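Local structure of biofilm growth-associated repressor (3PQK) at residues Val24-Val29 against Gln56-Leu60. The protein represses transcription of its own operon, which includes blh, by binding a palindromic AT-rich sequence that spans the -10 region of the blh promoter. Numbering follows the deposited sequence.
Sequences VRLMLV and QLGVL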
loop_
_atom_site.group_PDB
_atom_site.type_symbol
_atom_site.label_atom_id
_atom_site.label_comp_id
_atom_site.label_asym_id
_atom_site.label_seq_id
_atom_site.Cartn_x
_atom_site.Cartn_y
_atom_site.Cartn_z
ATOM N N VAL B 24 13.215 3.313 -2.678
ATOM C CA VAL B 24 14.312 2.425 -2.256
ATOM C C VAL B 24 13.769 1.340 -1.314
ATOM O O VAL B 24 14.093 0.158 -1.508
ATOM C CB VAL B 24 15.543 3.188 -1.685
ATOM C CG1 VAL B 24 16.617 2.219 -1.176
ATOM C CG2 VAL B 24 16.126 4.157 -2.727
ATOM N N ARG B 25 12.871 1.717 -0.376
ATOM C CA ARG B 25 12.218 0.733 0.510
ATOM C C ARG B 25 11.418 -0.269 -0.298
ATOM O O ARG B 25 11.490 -1.463 -0.033
ATOM C CB ARG B 25 11.316 1.409 1.535
ATOM C CG ARG B 25 12.087 2.151 2.586
ATOM C CD ARG B 25 11.149 2.919 3.488
ATOM N NE ARG B 25 11.797 4.101 4.040
ATOM C CZ ARG B 25 11.163 5.179 4.490
ATOM N NH1 ARG B 25 9.837 5.243 4.456
ATOM N NH2 ARG B 25 11.850 6.200 4.978
ATOM N N LEU B 26 10.713 0.197 -1.329
ATOM C CA LEU B 26 9.966 -0.707 -2.189
ATOM C C LEU B 26 10.842 -1.711 -2.956
ATOM O O LEU B 26 10.502 -2.891 -3.011
ATOM C CB LEU B 26 9.052 0.064 -3.136
ATOM C CG LEU B 26 7.793 0.581 -2.468
ATOM C CD1 LEU B 26 7.073 1.577 -3.371
ATOM C CD2 LEU B 26 6.852 -0.574 -2.127
HETATM N N MSE B 27 11.957 -1.240 -3.522
HETATM C CA MSE B 27 12.886 -2.107 -4.273
HETATM C C MSE B 27 13.460 -3.161 -3.318
HETATM O O MSE B 27 13.438 -4.342 -3.633
HETATM C CB MSE B 27 13.999 -1.273 -4.917
HETATM C CG MSE B 27 13.503 -0.349 -6.024
HETATM SE SE MSE B 27 14.947 0.644 -6.908
HETATM C CE MSE B 27 15.351 1.985 -5.675
ATOM N N LEU B 28 13.789 -2.747 -2.088
ATOM C CA LEU B 28 14.291 -3.627 -1.049
ATOM C C LEU B 28 13.291 -4.711 -0.673
ATOM O O LEU B 28 13.638 -5.867 -0.704
ATOM C CB LEU B 28 14.722 -2.795 0.180
ATOM C CG LEU B 28 16.029 -2.015 0.010
ATOM C CD1 LEU B 28 16.219 -1.021 1.139
ATOM C CD2 LEU B 28 17.241 -2.964 -0.078
ATOM N N VAL B 29 12.045 -4.357 -0.338
ATOM C CA VAL B 29 11.046 -5.360 0.053
ATOM C C VAL B 29 10.666 -6.310 -1.077
ATOM O O VAL B 29 10.598 -7.518 -0.868
ATOM C CB VAL B 29 9.849 -4.793 0.871
ATOM C CG1 VAL B 29 10.333 -4.122 2.161
ATOM C CG2 VAL B 29 9.019 -3.810 0.045
ATOM N N GLN B 56 17.860 2.977 4.645
ATOM C CA GLN B 56 16.560 2.431 4.257
ATOM C C GLN B 56 16.233 1.071 4.836
ATOM O O GLN B 56 15.086 0.866 5.242
ATOM C CB GLN B 56 16.342 2.531 2.737
ATOM C CG GLN B 56 16.402 3.987 2.201
ATOM C CD GLN B 56 15.481 4.907 2.959
ATOM O OE1 GLN B 56 14.307 4.596 3.157
ATOM N NE2 GLN B 56 16.014 6.020 3.473
ATOM N N LEU B 57 17.229 0.150 4.950
ATOM C CA LEU B 57 17.017 -1.159 5.608
ATOM C C LEU B 57 16.820 -0.906 7.120
ATOM O O LEU B 57 16.114 -1.661 7.799
ATOM C CB LEU B 57 18.193 -2.140 5.374
ATOM C CG LEU B 57 18.345 -2.762 3.965
ATOM C CD1 LEU B 57 19.817 -3.176 3.686
ATOM C CD2 LEU B 57 17.426 -3.973 3.771
ATOM N N GLY B 58 17.466 0.157 7.622
ATOM C CA GLY B 58 17.355 0.619 9.006
ATOM C C GLY B 58 15.916 0.984 9.310
ATOM O O GLY B 58 15.325 0.391 10.208
ATOM N N VAL B 59 15.297 1.832 8.457
ATOM C CA VAL B 59 13.866 2.208 8.544
ATOM C C VAL B 59 12.957 0.962 8.491
ATOM O O VAL B 59 12.073 0.823 9.316
ATOM C CB VAL B 59 13.456 3.255 7.475
ATOM C CG1 VAL B 59 11.939 3.482 7.458
ATOM C CG2 VAL B 59 14.199 4.576 7.680
ATOM N N LEU B 60 13.197 0.046 7.547
ATOM C CA LEU B 60 12.394 -1.183 7.366
ATOM C C LEU B 60 12.507 -2.124 8.534
ATOM O O LEU B 60 11.576 -2.877 8.809
ATOM C CB LEU B 60 12.833 -1.912 6.065
ATOM C CG LEU B 60 12.421 -1.249 4.744
ATOM C CD1 LEU B 60 13.094 -1.945 3.557
ATOM C CD2 LEU B 60 10.861 -1.222 4.573
#
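In the winged-helix core, R25 and L28 of helix 23-33 pack against Q56, V59 and L60 of helix 52-62, the second helix of the predicted helix-turn-helix. The two segments cross at -73°, with their axes 9.8 Å apart. The polar part lies at one side. R25 NE gives a bent hydrogen bond to Q56 OE1, 2.7 Å long, with an N-H...O angle of 143°. The oxygen sits at the guanidinium edge but is tilted out of its plane. NE lies almost straight out from the Q56 C=O bond. Q56 is folded at chi2 (-52°), which brings its amide oxygen to R25 NE; the two side chains cross at about a right angle. V59 CG1 lies over one face of the guanidinium, displaced toward NE and 3.5 Å from R25 CZ. R25 NH1 is bonded to the backbone O of T19, so NE and NH1 both have partners. The rest is apolar. L60 CD1 rests against both L28 CB and V29 CG1, 3.8 Å from each. L28 CD1 meets L57 CG at 3.9 Å and also touches Q56 CB. V24 CG1 rests on Q56 CG at 3.8 Å. I46 from helix 39-46 also packs on L28, and L42 on L57. This buried crossing seats the second helix of the helix-turn-helix on the helical core, as in the winged-helix fold of ArsR-family repressors.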